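Local coordinates for protein synthesis inhibitor, putative (Thermotoga maritima, PDB 2B33) that probably acts as a deaminase of the RutC (YjgF-like) family, is named as a putative endoribonuclease and protein synthesis inhibitor, and binds calcium, at residues E53-Q56 against E61-E64; N69-L74 against F79-V84; V85-F90 against E102-Y107; Q98-V103 against R115-V120. One frame throughout, in Å; residues are numbered along the deposited sequence.

Contact 1 (E53-Q56 against E61-E64); sequences ELVQ and EKTE. With EDO (1,2-ethanediol), chain D; EDO (1,2-ethanediol), chain C.
Lys-62 meets Val-55 with its hydrocarbon shaft rather than its charge: the methylene carbon CE of Lys-62 lies 3.5 Å from the backbone O of Val-55, and the ammonium group goes on past it. CG of Lys-62 is also near that oxygen, at 3.8 Å, so the extended chain passes this carbonyl oxygen. The two side chains slide past one another in opposite directions, Val-55 reaching for the helix while Lys-62 runs out past the loop. In Val-55 the branch CG1 does the touching; it stands anti to the backbone N (chi1 168°), which carries it to 4.0 Å from the backbone O of Glu-61 and 4.2 Å from CG of Lys-62. The contact folds the end of the loop after strand 38-44 back onto the first turns of helix 59-76, a surface join in this YjgF-like fold. That loop also carries Asp-48 and Glu-50, which bind calcium in a crystal structure of this protein, and the side chain of Val-55 is about 5 Å from that of Asp-48. Beyond the loop, NZ of Lys-62 forms a salt bridge with Glu-128. An alanine at Lys-62 would probably leave Glu-128 without this mate and open a gap beside the peptide of Val-55. Two ethanediol molecules, probably from the crystallisation liquor, take polar positions: O1 of the one in chain C donates to the backbone O of Gln-56 at 2.8 Å, and O1 of the one in chain D donates to OE2 of Glu-64 at 2.7 Å.

Contact 2 (N69-L74 against F79-V84); sequences NLKAIL and FSLKDV
The turn that follows helix 59-76 and leads into strand 84-91 packs here against the last turns of that helix, a helix-to-strand connection of the YjgF-like alpha/beta fold, with Leu-74 pushed into the bend. Its branch CD1 meets two side chains at once, CD2 of Leu-81 at 3.6 Å and CG2 of Val-84 at 3.7 Å. Both partners cross Leu-74 at about a right angle. The second branch, CD2, lies 4.0 Å from CB of Phe-79, so the leucine is touched from both ends of the turn. CG of Leu-74 lies anti to the carbonyl carbon (chi1 -70°), which turns the forked end to the turn. An alanine in place of Leu-74 would probably leave a gap between Leu-81 and Val-84 and let their methyl groups shift. Farther out, Lys-71 lays its extended chain across Leu-81, CD of the lysine touching CD1 of the leucine at 4.0 Å. The sheet and helix 97-108 add further partners: Leu-74 also rests on Ala-135, and Leu-81 and Val-84 both touch Phe-108. Inside the turn, Asp-83 folds back so that its OD2 accepts the backbone N-H of Ser-80 at 3.0 Å, from above the carboxylate plane. At the near end of the segment, N of Phe-79 donates to the backbone O of Leu-74 at 2.8 Å, tying the start of the turn to the helix.

Contact 3 (V85-F90 against E102-Y107); sequences VKVTVF and EVYSRY. With EDO (1,2-ethanediol), chain D.
Tyr-104 points its ring at Val-87 end-on, with the hydroxyl leading: OH of Tyr-104 lies 3.3 Å from CG2 and 3.4 Å from CB of Val-87. This is the helix-on-strand packing of a beta-alpha-beta unit, in which helix 97-108 lies over strand 84-91 before the chain goes on to strand 114-119. The valine's other branch, CG1, is at the ring edge, in its plane, 3.9 Å from CE2 of Tyr-104. Val-89, two residues along on the same side of the strand, adds a looser touch, its CG2 lying 4.3 Å from CE2 of Tyr-104. The tyrosine gets this far because its CG stands anti to the backbone N (chi1 -172°), and the ring bridges a helix and strand whose nearest CA atoms, those of Val-89 and Tyr-104, are 10.1 Å apart. The ring also has a cation-pi contact with Arg-115 and meets that of Phe-108, and Pro-28 of the second subunit packs on the side chain. Behind the strand, on the side turned from the helix, Lys-86 curls along its own backbone and forms a salt bridge with Glu-132 of the second subunit. At Val-85 and Lys-86 the strand carries a classic beta bulge, the two residues standing opposite the single Ile-134. Arg-106 donates through NH1 to O2 of the chain D ethanediol at 3.3 Å, a molecule that lies between this helix and Glu-64 of helix 59-76. The ammonium group of Lys-86 is tied within the strand as well: NZ donates to the backbone O of Val-87 at 2.8 Å, from 56° above the carbonyl plane.

Contact 4 (Q98-V103 against R115-V120); sequences QRVNEV and RSFVAV
OD1 of Asn-101 is approached by both terminal nitrogens of Arg-115, yet the one bond it takes from them is weak: NH1 of Arg-115 donates to it at 3.2 Å with an N-H...O angle of only 127°. NH2 of Arg-115 stays farther from the same oxygen, at 3.5 Å. The amide and guanidinium planes are 31° apart, neither flush nor square, and the side chains cross obliquely. Arg-115 leaves the strand toward the helix with its first torsions extended, then bends at its third torsion, and this brings the guanidinium over Phe-117, two residues along the strand, whose CD2 lies 4.2 Å above the plane. Helix 97-108 and strand 114-119 are the last two elements of a beta-alpha-beta unit; the short helix and strand segments run at 145° to each other, 11.7 Å apart at closest approach, and the side chains of Arg-115 and Phe-117 reach across. Phe-117 supplies the apolar part. CG1 of Val-100 touches CE2 of its ring at 3.6 Å, while CB of the valine lies at the ring edge, in plane. The same CE2 of Phe-117 is 3.6 Å from OD1 of Asn-101, so the amide oxygen touches both a cationic group and the aromatic ring. Phe-97 meets Phe-117 edge-to-face. Arg-115 also packs on Tyr-29 of the second subunit, and its backbone N bonds to OG of Ser-42 of that subunit.

Overall arrangement
Along the chain the first three contacts follow in series, and contact 4 starts on the helix where contact 3 ends. Contacts 1 and 2 sit on opposite ends of helix 59-76, their centres about 18 Å apart. Contacts 3 and 4 share helix 97-108, and their strands are parallel neighbours in the mixed sheet; their centres are about 7 Å apart. The sets touch one another: Thr-63 and Glu-64 of contact 1 pack on Val-103, and the loop residue Leu-81 of contact 2 on Tyr-107. The helices thus form a layer over the sheet, and contacts 3 and 4, helix and strands together, reach the second subunit of the three-chain assembly.

Contact 1 (E53-Q56 against E61-E64)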
# COMPACT_ATOMS: atom_id res chain seq x y z
N GLU A 53 -11.21 -16.44 17.13
CA GLU A 53 -10.28 -17.48 16.72
C GLU A 53 -10.03 -17.49 15.22
O GLU A 53 -10.85 -17.03 14.42
CB GLU A 53 -10.75 -18.86 17.18
CG GLU A 53 -10.51 -19.11 18.65
CD GLU A 53 -10.76 -20.55 19.03
OE1 GLU A 53 -11.79 -21.11 18.58
OE2 GLU A 53 -9.93 -21.11 19.78
N LEU A 54 -8.86 -18.02 14.88
CA LEU A 54 -8.41 -18.12 13.51
C LEU A 54 -9.16 -19.22 12.79
O LEU A 54 -9.25 -20.34 13.31
CB LEU A 54 -6.91 -18.45 13.46
CG LEU A 54 -5.94 -17.38 13.94
CD1 LEU A 54 -4.55 -17.95 14.05
CD2 LEU A 54 -5.96 -16.18 13.00
N VAL A 55 -9.68 -18.90 11.61
CA VAL A 55 -10.34 -19.91 10.79
C VAL A 55 -9.24 -20.87 10.36
O VAL A 55 -8.20 -20.44 9.87
CB VAL A 55 -11.07 -19.29 9.57
CG1 VAL A 55 -11.49 -20.36 8.56
CG2 VAL A 55 -12.27 -18.50 10.05
N GLN A 56 -9.46 -22.16 10.59
CA GLN A 56 -8.50 -23.21 10.27
C GLN A 56 -9.22 -24.17 9.32
O GLN A 56 -10.20 -24.80 9.70
CB GLN A 56 -8.00 -23.90 11.56
CG GLN A 56 -6.64 -24.58 11.38
CD GLN A 56 -6.13 -25.29 12.64
OE1 GLN A 56 -6.90 -25.80 13.45
NE2 GLN A 56 -4.80 -25.34 12.78
N GLU A 61 -12.02 -20.89 2.55
CA GLU A 61 -12.67 -20.58 3.83
C GLU A 61 -11.99 -19.40 4.54
O GLU A 61 -12.67 -18.60 5.17
CB GLU A 61 -12.68 -21.82 4.72
CG GLU A 61 -13.59 -22.93 4.18
CD GLU A 61 -13.54 -24.22 4.97
OE1 GLU A 61 -12.64 -24.38 5.83
OE2 GLU A 61 -14.42 -25.09 4.73
N LYS A 62 -10.67 -19.32 4.46
CA LYS A 62 -9.93 -18.21 5.06
C LYS A 62 -10.16 -16.90 4.30
O LYS A 62 -10.35 -15.85 4.91
CB LYS A 62 -8.44 -18.54 5.17
CG LYS A 62 -8.17 -19.68 6.16
CD LYS A 62 -6.75 -20.17 6.10
CE LYS A 62 -6.59 -21.43 6.93
NZ LYS A 62 -5.29 -22.09 6.73
N THR A 63 -10.18 -16.97 2.97
CA THR A 63 -10.46 -15.81 2.11
C THR A 63 -11.89 -15.31 2.30
O THR A 63 -12.16 -14.10 2.24
CB THR A 63 -10.26 -16.15 0.62
OG1 THR A 63 -8.96 -16.69 0.42
CG2 THR A 63 -10.43 -14.92 -0.28
N GLU A 64 -12.81 -16.24 2.51
CA GLU A 64 -14.21 -15.90 2.75
C GLU A 64 -14.36 -15.06 4.02
O GLU A 64 -15.11 -14.09 4.03
CB GLU A 64 -15.03 -17.18 2.92
CG GLU A 64 -16.53 -16.96 3.12
CD GLU A 64 -17.30 -18.24 3.35
OE1 GLU A 64 -16.72 -19.24 3.83
OE2 GLU A 64 -18.51 -18.25 3.07
C1 EDO D . -19.02 -17.68 -0.51
O1 EDO D . -18.98 -16.96 0.72
C2 EDO D . -17.71 -17.45 -1.28
O2 EDO D . -17.23 -18.68 -1.82
C1 EDO C . -13.33 -25.82 9.89
O1 EDO C . -12.25 -26.63 10.40
C2 EDO C . -14.67 -26.43 10.29
O2 EDO C . -15.75 -25.74 9.65

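Contact 2 (N69-L74 against F79-V84)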
# COMPACT_ATOMS: atom_id res chain seq x y z
N ASN A 69 -15.11 -9.97 6.72
CA ASN A 69 -14.67 -8.94 7.66
C ASN A 69 -14.58 -7.58 6.95
O ASN A 69 -15.05 -6.58 7.48
CB ASN A 69 -13.32 -9.31 8.28
CG ASN A 69 -13.41 -10.51 9.22
OD1 ASN A 69 -14.49 -10.87 9.67
ND2 ASN A 69 -12.26 -11.10 9.54
N LEU A 70 -13.96 -7.58 5.77
CA LEU A 70 -13.85 -6.36 4.94
C LEU A 70 -15.22 -5.78 4.61
O LEU A 70 -15.43 -4.57 4.75
CB LEU A 70 -13.11 -6.66 3.63
CG LEU A 70 -13.02 -5.54 2.57
CD1 LEU A 70 -12.35 -4.30 3.13
CD2 LEU A 70 -12.29 -6.02 1.32
N LYS A 71 -16.14 -6.64 4.19
CA LYS A 71 -17.51 -6.25 3.83
C LYS A 71 -18.30 -5.65 5.00
O LYS A 71 -19.03 -4.67 4.83
CB LYS A 71 -18.26 -7.47 3.27
CG LYS A 71 -19.66 -7.18 2.74
CD LYS A 71 -20.27 -8.43 2.14
CE LYS A 71 -21.65 -8.14 1.60
NZ LYS A 71 -22.27 -9.36 1.02
N ALA A 72 -18.16 -6.26 6.18
CA ALA A 72 -18.80 -5.77 7.39
C ALA A 72 -18.32 -4.37 7.76
O ALA A 72 -19.11 -3.54 8.17
CB ALA A 72 -18.53 -6.72 8.53
N ILE A 73 -17.01 -4.12 7.60
CA ILE A 73 -16.42 -2.81 7.92
C ILE A 73 -16.92 -1.74 6.96
O ILE A 73 -17.31 -0.66 7.38
CB ILE A 73 -14.87 -2.88 7.92
CG1 ILE A 73 -14.40 -3.77 9.07
CG2 ILE A 73 -14.25 -1.48 8.11
CD1 ILE A 73 -12.98 -4.26 8.96
N LEU A 74 -16.90 -2.05 5.66
CA LEU A 74 -17.43 -1.14 4.65
C LEU A 74 -18.86 -0.77 5.00
O LEU A 74 -19.18 0.41 5.13
CB LEU A 74 -17.40 -1.80 3.26
CG LEU A 74 -16.01 -2.00 2.64
CD1 LEU A 74 -16.02 -3.09 1.59
CD2 LEU A 74 -15.48 -0.69 2.06
N PHE A 79 -20.50 2.34 3.53
CA PHE A 79 -19.86 2.01 2.25
C PHE A 79 -20.27 0.59 1.84
O PHE A 79 -20.85 -0.14 2.64
CB PHE A 79 -18.34 2.12 2.36
CG PHE A 79 -17.82 3.54 2.38
CD1 PHE A 79 -18.06 4.38 3.45
CD2 PHE A 79 -17.07 4.03 1.32
CE1 PHE A 79 -17.58 5.68 3.47
CE2 PHE A 79 -16.59 5.33 1.33
CZ PHE A 79 -16.85 6.16 2.41
N SER A 80 -19.99 0.22 0.60
CA SER A 80 -20.29 -1.12 0.09
C SER A 80 -19.10 -1.61 -0.73
O SER A 80 -18.11 -0.90 -0.87
CB SER A 80 -21.58 -1.12 -0.74
OG SER A 80 -21.46 -0.34 -1.92
N LEU A 81 -19.19 -2.83 -1.24
CA LEU A 81 -18.12 -3.41 -2.05
C LEU A 81 -17.99 -2.69 -3.39
O LEU A 81 -16.91 -2.65 -3.96
CB LEU A 81 -18.35 -4.90 -2.28
CG LEU A 81 -18.36 -5.81 -1.05
CD1 LEU A 81 -18.92 -7.16 -1.40
CD2 LEU A 81 -16.96 -5.96 -0.45
N LYS A 82 -19.09 -2.11 -3.88
CA LYS A 82 -19.10 -1.34 -5.13
C LYS A 82 -18.31 -0.03 -5.02
O LYS A 82 -17.88 0.52 -6.03
CB LYS A 82 -20.54 -1.05 -5.58
N ASP A 83 -18.13 0.46 -3.79
CA ASP A 83 -17.34 1.66 -3.52
C ASP A 83 -15.82 1.40 -3.48
O ASP A 83 -15.04 2.34 -3.59
CB ASP A 83 -17.78 2.29 -2.19
CG ASP A 83 -19.23 2.74 -2.21
OD1 ASP A 83 -19.71 3.16 -3.29
OD2 ASP A 83 -19.87 2.71 -1.14
N VAL A 84 -15.42 0.14 -3.35
CA VAL A 84 -13.99 -0.21 -3.27
C VAL A 84 -13.30 0.09 -4.60
O VAL A 84 -13.76 -0.36 -5.65
CB VAL A 84 -13.79 -1.69 -2.89
CG1 VAL A 84 -12.30 -2.09 -2.94
CG2 VAL A 84 -14.33 -1.95 -1.48

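Contact 3 (V85-F90 against E102-Y107)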
# COMPACT_ATOMS: atom_id res chain seq x y z
N VAL A 85 -12.20 0.85 -4.53
CA VAL A 85 -11.42 1.26 -5.72
C VAL A 85 -10.06 0.59 -5.83
O VAL A 85 -9.55 0.42 -6.94
CB VAL A 85 -11.20 2.80 -5.76
CG1 VAL A 85 -12.54 3.53 -5.84
CG2 VAL A 85 -10.38 3.32 -4.57
N LYS A 86 -9.46 0.24 -4.69
CA LYS A 86 -8.15 -0.36 -4.65
C LYS A 86 -8.10 -1.38 -3.53
O LYS A 86 -8.54 -1.09 -2.41
CB LYS A 86 -7.09 0.72 -4.44
CG LYS A 86 -5.64 0.23 -4.34
CD LYS A 86 -5.18 -0.52 -5.58
CE LYS A 86 -3.71 -0.88 -5.48
NZ LYS A 86 -3.46 -1.84 -4.40
N VAL A 87 -7.56 -2.55 -3.84
CA VAL A 87 -7.40 -3.65 -2.89
C VAL A 87 -5.94 -4.11 -2.95
O VAL A 87 -5.28 -3.99 -3.98
CB VAL A 87 -8.36 -4.82 -3.25
CG1 VAL A 87 -8.21 -5.96 -2.28
CG2 VAL A 87 -9.82 -4.35 -3.26
N THR A 88 -5.41 -4.59 -1.83
CA THR A 88 -4.07 -5.17 -1.79
C THR A 88 -4.19 -6.48 -1.02
O THR A 88 -4.59 -6.49 0.13
CB THR A 88 -3.02 -4.23 -1.14
OG1 THR A 88 -2.91 -3.02 -1.89
CG2 THR A 88 -1.65 -4.89 -1.11
N VAL A 89 -3.85 -7.58 -1.70
CA VAL A 89 -3.89 -8.91 -1.10
C VAL A 89 -2.46 -9.28 -0.73
O VAL A 89 -1.55 -9.19 -1.56
CB VAL A 89 -4.40 -9.99 -2.09
CG1 VAL A 89 -4.39 -11.38 -1.45
CG2 VAL A 89 -5.80 -9.67 -2.59
N PHE A 90 -2.27 -9.69 0.53
CA PHE A 90 -0.99 -10.18 1.02
C PHE A 90 -1.23 -11.65 1.29
O PHE A 90 -2.29 -12.00 1.80
CB PHE A 90 -0.59 -9.52 2.33
CG PHE A 90 -0.46 -8.02 2.24
CD1 PHE A 90 0.69 -7.44 1.70
CD2 PHE A 90 -1.47 -7.20 2.72
CE1 PHE A 90 0.83 -6.06 1.63
CE2 PHE A 90 -1.35 -5.81 2.65
CZ PHE A 90 -0.20 -5.24 2.10
N GLU A 102 -10.85 -17.06 -6.95
CA GLU A 102 -12.14 -17.74 -7.10
C GLU A 102 -13.15 -17.19 -6.09
O GLU A 102 -14.27 -16.83 -6.45
CB GLU A 102 -11.92 -19.25 -6.90
CG GLU A 102 -13.10 -20.17 -7.17
CD GLU A 102 -12.71 -21.65 -7.09
OE1 GLU A 102 -11.60 -21.98 -6.60
OE2 GLU A 102 -13.51 -22.50 -7.51
N VAL A 103 -12.74 -17.11 -4.82
CA VAL A 103 -13.59 -16.56 -3.75
C VAL A 103 -13.72 -15.03 -3.90
O VAL A 103 -14.80 -14.48 -3.70
CB VAL A 103 -13.04 -16.92 -2.34
CG1 VAL A 103 -13.93 -16.33 -1.25
CG2 VAL A 103 -12.90 -18.44 -2.16
N TYR A 104 -12.62 -14.37 -4.23
CA TYR A 104 -12.57 -12.92 -4.43
C TYR A 104 -13.58 -12.46 -5.49
O TYR A 104 -14.28 -11.46 -5.28
CB TYR A 104 -11.14 -12.53 -4.85
CG TYR A 104 -10.84 -11.06 -4.93
CD1 TYR A 104 -11.16 -10.33 -6.07
CD2 TYR A 104 -10.18 -10.40 -3.90
CE1 TYR A 104 -10.87 -8.98 -6.16
CE2 TYR A 104 -9.87 -9.06 -3.99
CZ TYR A 104 -10.22 -8.35 -5.13
OH TYR A 104 -9.94 -7.01 -5.25
N SER A 105 -13.67 -13.20 -6.60
CA SER A 105 -14.61 -12.92 -7.69
C SER A 105 -16.07 -12.90 -7.27
O SER A 105 -16.89 -12.22 -7.89
CB SER A 105 -14.49 -13.97 -8.80
OG SER A 105 -13.21 -13.99 -9.38
N ARG A 106 -16.41 -13.67 -6.24
CA ARG A 106 -17.78 -13.71 -5.71
C ARG A 106 -18.16 -12.43 -4.96
O ARG A 106 -19.34 -12.18 -4.73
CB ARG A 106 -17.98 -14.96 -4.84
CG ARG A 106 -18.00 -16.23 -5.69
CD ARG A 106 -17.51 -17.47 -4.95
NE ARG A 106 -17.43 -18.60 -5.89
CZ ARG A 106 -16.76 -19.75 -5.69
NH1 ARG A 106 -16.05 -19.97 -4.58
NH2 ARG A 106 -16.78 -20.68 -6.64
N TYR A 107 -17.16 -11.63 -4.57
CA TYR A 107 -17.36 -10.33 -3.92
C TYR A 107 -17.16 -9.15 -4.89
O TYR A 107 -17.97 -8.23 -4.91
CB TYR A 107 -16.43 -10.20 -2.69
CG TYR A 107 -16.83 -11.13 -1.55
CD1 TYR A 107 -16.54 -12.49 -1.61
CD2 TYR A 107 -17.50 -10.65 -0.43
CE1 TYR A 107 -16.92 -13.35 -0.59
CE2 TYR A 107 -17.88 -11.51 0.61
CZ TYR A 107 -17.59 -12.86 0.52
OH TYR A 107 -17.95 -13.73 1.53
C1 EDO D . -19.02 -17.68 -0.51
O1 EDO D . -18.98 -16.96 0.72
C2 EDO D . -17.71 -17.45 -1.28
O2 EDO D . -17.23 -18.68 -1.82

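Contact 4 (Q98-V103 against R115-V120)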
# COMPACT_ATOMS: atom_id res chain seq x y z
N GLN A 98 -4.96 -18.72 -7.58
CA GLN A 98 -6.15 -19.20 -8.29
C GLN A 98 -7.38 -19.34 -7.38
O GLN A 98 -8.44 -18.80 -7.69
CB GLN A 98 -5.89 -20.53 -9.03
CG GLN A 98 -5.20 -20.41 -10.42
CD GLN A 98 -3.78 -19.82 -10.41
OE1 GLN A 98 -3.01 -19.98 -9.45
NE2 GLN A 98 -3.41 -19.16 -11.51
N ARG A 99 -7.20 -20.03 -6.25
CA ARG A 99 -8.28 -20.26 -5.28
C ARG A 99 -8.74 -18.99 -4.54
O ARG A 99 -9.91 -18.86 -4.23
CB ARG A 99 -7.89 -21.35 -4.29
CG ARG A 99 -7.82 -22.74 -4.92
CD ARG A 99 -7.21 -23.77 -3.98
NE ARG A 99 -5.79 -23.52 -3.76
CZ ARG A 99 -5.06 -24.03 -2.76
NH1 ARG A 99 -5.57 -24.85 -1.86
NH2 ARG A 99 -3.78 -23.73 -2.67
N VAL A 100 -7.81 -18.08 -4.25
CA VAL A 100 -8.15 -16.81 -3.61
C VAL A 100 -8.98 -15.98 -4.60
O VAL A 100 -10.00 -15.42 -4.21
CB VAL A 100 -6.89 -16.00 -3.15
CG1 VAL A 100 -7.26 -14.54 -2.78
CG2 VAL A 100 -6.21 -16.68 -1.95
N ASN A 101 -8.55 -15.93 -5.86
CA ASN A 101 -9.28 -15.22 -6.91
C ASN A 101 -10.69 -15.75 -7.10
O ASN A 101 -11.61 -14.98 -7.38
CB ASN A 101 -8.55 -15.29 -8.26
CG ASN A 101 -7.31 -14.41 -8.32
OD1 ASN A 101 -6.86 -13.85 -7.32
ND2 ASN A 101 -6.74 -14.29 -9.50
N GLU A 102 -10.85 -17.06 -6.95
CA GLU A 102 -12.14 -17.74 -7.10
C GLU A 102 -13.15 -17.19 -6.09
O GLU A 102 -14.27 -16.83 -6.45
CB GLU A 102 -11.92 -19.25 -6.90
CG GLU A 102 -13.10 -20.17 -7.17
CD GLU A 102 -12.71 -21.65 -7.09
OE1 GLU A 102 -11.60 -21.98 -6.60
OE2 GLU A 102 -13.51 -22.50 -7.51
N VAL A 103 -12.74 -17.11 -4.82
CA VAL A 103 -13.59 -16.56 -3.75
C VAL A 103 -13.72 -15.03 -3.90
O VAL A 103 -14.80 -14.48 -3.70
CB VAL A 103 -13.04 -16.92 -2.34
CG1 VAL A 103 -13.93 -16.33 -1.25
CG2 VAL A 103 -12.90 -18.44 -2.16
N ARG A 115 -6.07 -3.65 -8.15
CA ARG A 115 -5.51 -4.60 -7.20
C ARG A 115 -4.02 -4.93 -7.37
O ARG A 115 -3.48 -4.84 -8.47
CB ARG A 115 -6.31 -5.91 -7.30
CG ARG A 115 -6.02 -6.93 -6.22
CD ARG A 115 -6.82 -8.20 -6.42
NE ARG A 115 -6.38 -8.97 -7.58
CZ ARG A 115 -6.84 -10.18 -7.92
NH1 ARG A 115 -7.76 -10.80 -7.16
NH2 ARG A 115 -6.38 -10.79 -9.01
N SER A 116 -3.38 -5.27 -6.25
CA SER A 116 -2.02 -5.81 -6.20
C SER A 116 -2.12 -7.06 -5.32
O SER A 116 -2.80 -7.06 -4.31
CB SER A 116 -1.00 -4.84 -5.61
OG SER A 116 -0.61 -3.87 -6.55
N PHE A 117 -1.45 -8.13 -5.75
CA PHE A 117 -1.46 -9.40 -5.07
C PHE A 117 0.01 -9.76 -4.91
O PHE A 117 0.70 -9.99 -5.91
CB PHE A 117 -2.19 -10.41 -5.95
CG PHE A 117 -2.72 -11.63 -5.23
CD1 PHE A 117 -1.87 -12.51 -4.59
CD2 PHE A 117 -4.07 -11.93 -5.28
CE1 PHE A 117 -2.37 -13.65 -3.96
CE2 PHE A 117 -4.57 -13.05 -4.67
CZ PHE A 117 -3.72 -13.91 -4.01
N VAL A 118 0.50 -9.76 -3.66
CA VAL A 118 1.91 -10.06 -3.36
C VAL A 118 2.02 -11.09 -2.24
O VAL A 118 1.13 -11.20 -1.41
CB VAL A 118 2.72 -8.78 -2.98
CG1 VAL A 118 2.72 -7.81 -4.13
CG2 VAL A 118 2.17 -8.10 -1.72
N ALA A 119 3.13 -11.83 -2.24
CA ALA A 119 3.38 -12.85 -1.22
C ALA A 119 4.53 -12.38 -0.33
O ALA A 119 5.67 -12.26 -0.79
CB ALA A 119 3.71 -14.19 -1.84
N VAL A 120 4.21 -12.12 0.94
CA VAL A 120 5.19 -11.66 1.93
C VAL A 120 5.74 -12.86 2.72
O VAL A 120 5.34 -14.00 2.49
CB VAL A 120 4.60 -10.57 2.88
CG1 VAL A 120 4.09 -9.39 2.08
CG2 VAL A 120 3.50 -11.12 3.81